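Side-chain contacts in PfkB family carbohydrate kinase (Listeria grayi DSM 20601, PDB 4GM6), which probably acts as a kinase that phosphorylates a small carbohydrate, as many members of the PfkB family do: residues I84-M87 and A88-L92; D141-L144 and S145-L148; D334-T337 and I338-A342. All coordinates share one frame; numbering follows the deposited sequence.

Interaction 1 (I84-M87 and A88-L92); sequences IGKM and AVEHL
Lys86 O accepts from Glu90 N at 2.8 Å, and Met87 O takes His91 N in the next bond of the same i to i+4 series, within helix 83-94. Gly85 O receives Val89 N one residue earlier.

The Lys86 and Glu90 side chains carry the contact one turn apart. Lys86 leaves the backbone with CG anti to its N (chi1 -161°), then bends at the last torsion and turns its amine to the carboxylate. NZ meets Glu90 OE2 at 2.8 Å, a salt bridge reached from above the carboxylate plane, 52° out of it. The two side chains cross at a slant, with Lys86 CG 3.9 Å from Glu90 CD. The other oxygen, Glu90 OE1, sits 3.6 Å from Met87 CA.

Met87 and Ala88 pack on other parts of the fold. Met87 packs on Ile53 of strand 50-56, and Ala88 on Leu33 and Leu109. Val89 packs on Val79 and Val102 in the strands of this beta-alpha-beta unit. Glu90 also packs on Ser46 of a second subunit.

The glutamate is buried while the lysine is exposed. The ion pair probably offsets part of the cost of burying the Glu90 carboxylate.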
loop_
_atom_site.group_PDB
_atom_site.type_symbol
_atom_site.label_atom_id
_atom_site.label_comp_id
_atom_site.label_asym_id
_atom_site.label_seq_id
_atom_site.Cartn_x
_atom_site.Cartn_y
_atom_site.Cartn_z
ATOM N N ILE C 84 8.222 17.020 14.245
ATOM C CA ILE C 84 7.851 17.392 12.890
ATOM C C ILE C 84 8.889 18.379 12.352
ATOM O O ILE C 84 9.404 18.226 11.240
ATOM C CB ILE C 84 6.431 17.969 12.861
ATOM C CG1 ILE C 84 5.502 17.042 13.655
ATOM C CG2 ILE C 84 5.967 18.171 11.428
ATOM C CD1 ILE C 84 5.286 15.684 13.009
ATOM N N GLY C 85 9.226 19.376 13.160
ATOM C CA GLY C 85 10.344 20.257 12.824
ATOM C C GLY C 85 11.610 19.458 12.537
ATOM O O GLY C 85 12.389 19.804 11.651
ATOM N N LYS C 86 11.817 18.379 13.284
ATOM C CA LYS C 86 12.993 17.544 13.100
ATOM C C LYS C 86 13.030 16.900 11.717
ATOM O O LYS C 86 14.097 16.718 11.144
ATOM C CB LYS C 86 13.049 16.473 14.190
ATOM C CG LYS C 86 14.415 15.831 14.413
ATOM C CD LYS C 86 14.452 15.096 15.750
ATOM C CE LYS C 86 15.510 13.997 15.790
ATOM N NZ LYS C 86 15.035 12.729 15.157
ATOM N N MET C 87 11.865 16.555 11.178
ATOM C CA MET C 87 11.792 15.894 9.888
ATOM C C MET C 87 12.337 16.845 8.842
ATOM O O MET C 87 13.010 16.444 7.891
ATOM C CB MET C 87 10.335 15.488 9.568
ATOM C CG MET C 87 9.803 14.365 10.470
ATOM S SD MET C 87 8.029 14.019 10.302
ATOM C CE MET C 87 7.910 13.680 8.566
ATOM N N ALA C 88 12.052 18.120 9.039
ATOM C CA ALA C 88 12.525 19.153 8.133
ATOM C C ALA C 88 14.044 19.205 8.168
ATOM O O ALA C 88 14.690 19.342 7.129
ATOM C CB ALA C 88 11.935 20.499 8.517
ATOM N N VAL C 89 14.606 19.099 9.371
ATOM C CA VAL C 89 16.056 19.150 9.558
ATOM C C VAL C 89 16.709 17.890 8.973
ATOM O O VAL C 89 17.721 17.973 8.272
ATOM C CB VAL C 89 16.427 19.322 11.045
ATOM C CG1 VAL C 89 17.942 19.304 11.241
ATOM C CG2 VAL C 89 15.856 20.630 11.582
ATOM N N GLU C 90 16.122 16.727 9.241
ATOM C CA GLU C 90 16.659 15.467 8.724
ATOM C C GLU C 90 16.638 15.425 7.180
ATOM O O GLU C 90 17.532 14.869 6.543
ATOM C CB GLU C 90 15.935 14.265 9.348
ATOM C CG GLU C 90 15.969 14.267 10.879
ATOM C CD GLU C 90 15.032 13.252 11.554
ATOM O OE1 GLU C 90 13.803 13.244 11.273
ATOM O OE2 GLU C 90 15.523 12.474 12.409
ATOM N N HIS C 91 15.625 16.031 6.583
ATOM C CA HIS C 91 15.587 16.198 5.132
ATOM C C HIS C 91 16.805 17.010 4.624
ATOM O O HIS C 91 17.416 16.656 3.619
ATOM C CB HIS C 91 14.265 16.842 4.748
ATOM C CG HIS C 91 14.237 17.446 3.382
ATOM N ND1 HIS C 91 13.921 16.720 2.256
ATOM C CD2 HIS C 91 14.436 18.721 2.966
ATOM C CE1 HIS C 91 13.937 17.515 1.199
ATOM N NE2 HIS C 91 14.245 18.736 1.602
ATOM N N LEU C 92 17.174 18.077 5.330
ATOM C CA LEU C 92 18.376 18.843 4.984
ATOM C C LEU C 92 19.642 17.991 5.085
ATOM O O LEU C 92 20.489 18.027 4.192
ATOM C CB LEU C 92 18.505 20.092 5.863
ATOM C CG LEU C 92 17.397 21.118 5.626
ATOM C CD1 LEU C 92 17.453 22.251 6.631
ATOM C CD2 LEU C 92 17.456 21.658 4.206
#

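Interaction 2 (D141-L144 and S145-L148); sequences DWDL and SELL
Asp143 OD1 takes two hydrogen bonds from the first turn of helix 144-147. Ser145 OG donates to Asp143 OD1 at 2.7 Å, on the syn side and 19° out of the carboxylate plane. Glu146 N donates to the anti lone pair of Asp143 OD1 at 3.2 Å. The aspartate's CG stands anti to its backbone N (chi1 -172°), which swings the carboxylate over the start of the helix. The serine hydroxyl lies between its own backbone N and carbonyl carbon, turned back to the acid.

The backbone bonds continue the turn. Leu147 N donates to Asp143 O at 2.9 Å. Leu148 N donates to Leu144 O at 2.8 Å.

One contact brings like charges together and is probably unfavourable. Glu146 crosses Asp143 at a slant, with Glu146 OE1 4.0 Å from Asp143 OD1. Both residues are exposed, so solvent probably screens the two acids.

The apolar contacts lie on another side. Leu144 CD2 meets Leu147 CD2 at 3.9 Å. Leu147 CD2 is also 4.5 Å from Trp142 CB. Leu144 packs on Ile174 and Glu177 of helix 165-180, while Leu147 packs on Val28 and Phe101. The Trp142 indole is buried, and its NE1 donates to Phe101 O.

Taken together, this is an aspartate N-cap on a short helix. The cap faces outward, and the leucines seat the helix between the central sheet and helix 165-180.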
loop_
_atom_site.group_PDB
_atom_site.type_symbol
_atom_site.label_atom_id
_atom_site.label_comp_id
_atom_site.label_asym_id
_atom_site.label_seq_id
_atom_site.Cartn_x
_atom_site.Cartn_y
_atom_site.Cartn_z
ATOM N N ASP C 141 18.420 36.058 14.962
ATOM C CA ASP C 141 19.224 35.002 15.578
ATOM C C ASP C 141 20.358 34.505 14.691
ATOM O O ASP C 141 20.867 33.403 14.888
ATOM C CB ASP C 141 18.325 33.830 15.979
ATOM C CG ASP C 141 17.231 34.252 16.924
ATOM O OD1 ASP C 141 17.521 35.058 17.822
ATOM O OD2 ASP C 141 16.085 33.797 16.771
ATOM N N TRP C 142 20.761 35.320 13.724
ATOM C CA TRP C 142 21.819 34.932 12.801
ATOM C C TRP C 142 23.009 35.888 12.831
ATOM O O TRP C 142 22.865 37.086 12.580
ATOM C CB TRP C 142 21.271 34.846 11.381
ATOM C CG TRP C 142 20.247 33.767 11.220
ATOM C CD1 TRP C 142 20.479 32.464 10.915
ATOM C CD2 TRP C 142 18.828 33.902 11.375
ATOM N NE1 TRP C 142 19.290 31.772 10.861
ATOM C CE2 TRP C 142 18.261 32.633 11.143
ATOM C CE3 TRP C 142 17.984 34.976 11.686
ATOM C CZ2 TRP C 142 16.883 32.405 11.207
ATOM C CZ3 TRP C 142 16.622 34.750 11.758
ATOM C CH2 TRP C 142 16.082 33.471 11.518
ATOM N N ASP C 143 24.186 35.348 13.132
ATOM C CA ASP C 143 25.421 36.098 13.004
ATOM C C ASP C 143 25.788 36.223 11.526
ATOM O O ASP C 143 26.199 35.249 10.900
ATOM C CB ASP C 143 26.545 35.419 13.790
ATOM C CG ASP C 143 27.810 36.266 13.843
ATOM O OD1 ASP C 143 28.523 36.318 12.816
ATOM O OD2 ASP C 143 28.091 36.876 14.903
ATOM N N LEU C 144 25.641 37.427 10.974
ATOM C CA LEU C 144 25.763 37.630 9.525
ATOM C C LEU C 144 27.157 37.341 8.964
ATOM O O LEU C 144 27.282 36.704 7.918
ATOM C CB LEU C 144 25.299 39.037 9.124
ATOM C CG LEU C 144 23.796 39.314 9.235
ATOM C CD1 LEU C 144 23.440 40.658 8.616
ATOM C CD2 LEU C 144 22.991 38.199 8.588
ATOM N N SER C 145 28.196 37.813 9.648
ATOM C CA SER C 145 29.568 37.523 9.234
ATOM C C SER C 145 29.798 36.013 9.074
ATOM O O SER C 145 30.580 35.580 8.225
ATOM C CB SER C 145 30.590 38.144 10.206
ATOM O OG SER C 145 30.187 38.020 11.568
ATOM N N GLU C 146 29.110 35.217 9.886
ATOM C CA GLU C 146 29.247 33.768 9.813
ATOM C C GLU C 146 28.330 33.212 8.731
ATOM O O GLU C 146 28.680 32.266 8.018
ATOM C CB GLU C 146 28.942 33.125 11.171
ATOM C CG GLU C 146 29.813 33.654 12.303
ATOM C CD GLU C 146 31.283 33.675 11.929
ATOM O OE1 GLU C 146 32.031 34.531 12.458
ATOM O OE2 GLU C 146 31.685 32.838 11.091
ATOM N N LEU C 147 27.154 33.820 8.604
ATOM C CA LEU C 147 26.155 33.359 7.649
ATOM C C LEU C 147 26.611 33.594 6.216
ATOM O O LEU C 147 26.267 32.821 5.307
ATOM C CB LEU C 147 24.823 34.080 7.881
ATOM C CG LEU C 147 23.700 33.705 6.912
ATOM C CD1 LEU C 147 23.298 32.255 7.125
ATOM C CD2 LEU C 147 22.500 34.622 7.082
ATOM N N LEU C 148 27.374 34.667 6.016
ATOM C CA LEU C 148 27.797 35.061 4.673
ATOM C C LEU C 148 29.250 34.683 4.345
ATOM O O LEU C 148 29.755 34.997 3.258
ATOM C CB LEU C 148 27.585 36.570 4.476
ATOM C CG LEU C 148 26.147 37.081 4.653
ATOM C CD1 LEU C 148 26.062 38.568 4.346
ATOM C CD2 LEU C 148 25.169 36.299 3.783
#

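Interaction 3 (D334-T337 and I338-A342); sequences DEKT and IADFA
Asp334 is the N-cap of helix 335-344, and Thr337 and Ile338 are bonded to it in the first turn. Two donors grip the cap oxygen. Thr337 N reaches Asp334 OD1 at 2.9 Å, nearly straight on to the C-O bond. Thr337 OG1 donates to the same oxygen from above the carboxylate plane. Thr337 OG1 lies beside its own backbone N (chi1 -60°), which puts hydroxyl and N-H within reach of one oxygen.

Backbone bonds lead on from the cap. Ile338 N donates to Asp334 O at 3.2 Å, in the carbonyl plane. Ala339 N to Glu335 O, Asp340 N to Lys336 O and Phe341 N to Thr337 O follow.

Apolar side chains settle the helix on its neighbours. Ile338 packs on Phe315 and Ala319 of helix 309-323. Its CG1 also lies 3.4 Å from Asp334 O. Ala342 packs on Ala318 of that helix. Phe341 instead meets Leu120 of a third subunit.

The charged pair lies on the exposed side. Lys336 and Asp340 are one turn apart and form a salt bridge. The lysine bends at chi2 (104°) and its chain slants across the acid. Its amine is only a loose partner: Lys336 NZ stands 3.4 Å from Asp340 OD2, while the methylene Lys336 CE lies nearer that same oxygen, at 3.1 Å.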
loop_
_atom_site.group_PDB
_atom_site.type_symbol
_atom_site.label_atom_id
_atom_site.label_comp_id
_atom_site.label_asym_id
_atom_site.label_seq_id
_atom_site.Cartn_x
_atom_site.Cartn_y
_atom_site.Cartn_z
ATOM N N ASP C 334 21.993 13.605 -10.573
ATOM C CA ASP C 334 23.310 14.232 -10.604
ATOM C C ASP C 334 23.557 14.948 -11.927
ATOM O O ASP C 334 22.793 14.799 -12.897
ATOM C CB ASP C 334 24.441 13.248 -10.297
ATOM C CG ASP C 334 24.568 12.159 -11.330
ATOM O OD1 ASP C 334 24.071 12.330 -12.469
ATOM O OD2 ASP C 334 25.169 11.120 -10.989
ATOM N N GLU C 335 24.625 15.737 -11.953
ATOM C CA GLU C 335 24.929 16.580 -13.102
ATOM C C GLU C 335 25.092 15.779 -14.396
ATOM O O GLU C 335 24.572 16.164 -15.443
ATOM C CB GLU C 335 26.186 17.416 -12.852
ATOM C CG GLU C 335 26.575 18.234 -14.073
ATOM C CD GLU C 335 27.782 19.131 -13.851
ATOM O OE1 GLU C 335 28.288 19.202 -12.716
ATOM O OE2 GLU C 335 28.218 19.776 -14.823
ATOM N N LYS C 336 25.824 14.676 -14.320
ATOM C CA LYS C 336 26.089 13.849 -15.500
ATOM C C LYS C 336 24.784 13.331 -16.118
ATOM O O LYS C 336 24.592 13.370 -17.335
ATOM C CB LYS C 336 27.025 12.700 -15.117
ATOM C CG LYS C 336 26.821 11.413 -15.886
ATOM C CD LYS C 336 27.903 11.227 -16.921
ATOM C CE LYS C 336 27.822 9.840 -17.533
ATOM N NZ LYS C 336 28.681 9.773 -18.740
ATOM N N THR C 337 23.878 12.868 -15.267
ATOM C CA THR C 337 22.588 12.389 -15.720
ATOM C C THR C 337 21.833 13.486 -16.460
ATOM O O THR C 337 21.257 13.254 -17.518
ATOM C CB THR C 337 21.740 11.917 -14.538
ATOM O OG1 THR C 337 22.427 10.855 -13.867
ATOM C CG2 THR C 337 20.390 11.433 -15.015
ATOM N N ILE C 338 21.841 14.687 -15.899
ATOM C CA ILE C 338 21.166 15.829 -16.509
ATOM C C ILE C 338 21.838 16.236 -17.820
ATOM O O ILE C 338 21.173 16.431 -18.845
ATOM C CB ILE C 338 21.130 17.025 -15.530
ATOM C CG1 ILE C 338 20.321 16.657 -14.271
ATOM C CG2 ILE C 338 20.524 18.250 -16.195
ATOM C CD1 ILE C 338 20.510 17.634 -13.122
ATOM N N ALA C 339 23.163 16.337 -17.794
ATOM C CA ALA C 339 23.924 16.693 -18.985
ATOM C C ALA C 339 23.731 15.670 -20.111
ATOM O O ALA C 339 23.613 16.047 -21.283
ATOM C CB ALA C 339 25.402 16.869 -18.649
ATOM N N ASP C 340 23.689 14.386 -19.766
ATOM C CA ASP C 340 23.509 13.359 -20.788
ATOM C C ASP C 340 22.121 13.496 -21.409
ATOM O O ASP C 340 21.958 13.391 -22.619
ATOM C CB ASP C 340 23.686 11.955 -20.213
ATOM C CG ASP C 340 25.143 11.598 -19.968
ATOM O OD1 ASP C 340 26.038 12.257 -20.537
ATOM O OD2 ASP C 340 25.395 10.639 -19.209
ATOM N N PHE C 341 21.117 13.761 -20.584
ATOM C CA PHE C 341 19.780 13.920 -21.128
ATOM C C PHE C 341 19.729 15.113 -22.072
ATOM O O PHE C 341 19.181 15.027 -23.173
ATOM C CB PHE C 341 18.730 14.087 -20.035
ATOM C CG PHE C 341 17.351 14.341 -20.582
ATOM C CD1 PHE C 341 16.714 13.384 -21.358
ATOM C CD2 PHE C 341 16.715 15.543 -20.358
ATOM C CE1 PHE C 341 15.456 13.621 -21.884
ATOM C CE2 PHE C 341 15.455 15.789 -20.877
ATOM C CZ PHE C 341 14.829 14.832 -21.644
ATOM N N ALA C 342 20.296 16.229 -21.629
ATOM C CA ALA C 342 20.322 17.439 -22.442
ATOM C C ALA C 342 21.018 17.187 -23.775
ATOM O O ALA C 342 20.598 17.708 -24.807
ATOM C CB ALA C 342 20.998 18.569 -21.690
#

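The three contacts are local and separate. Interactions 1 and 2 have centres 21 Å apart, with nearest atoms about 11 Å apart. Interaction 3 is 28 Å from interaction 1 and 34 Å from interaction 2, centre to centre. Interactions 1 and 2 are joined through the central sheet: strands 73-79 and 97-104 pack against side chains of both. Interaction 3 belongs to the C-terminal helix, beside helix 309-323. Interactions 2 and 3 share an aspartate cap, whereas interactions 1 and 3 share a lysine-acid pair one turn apart. Interactions 1 and 3 also touch other subunits; interaction 2 touches none.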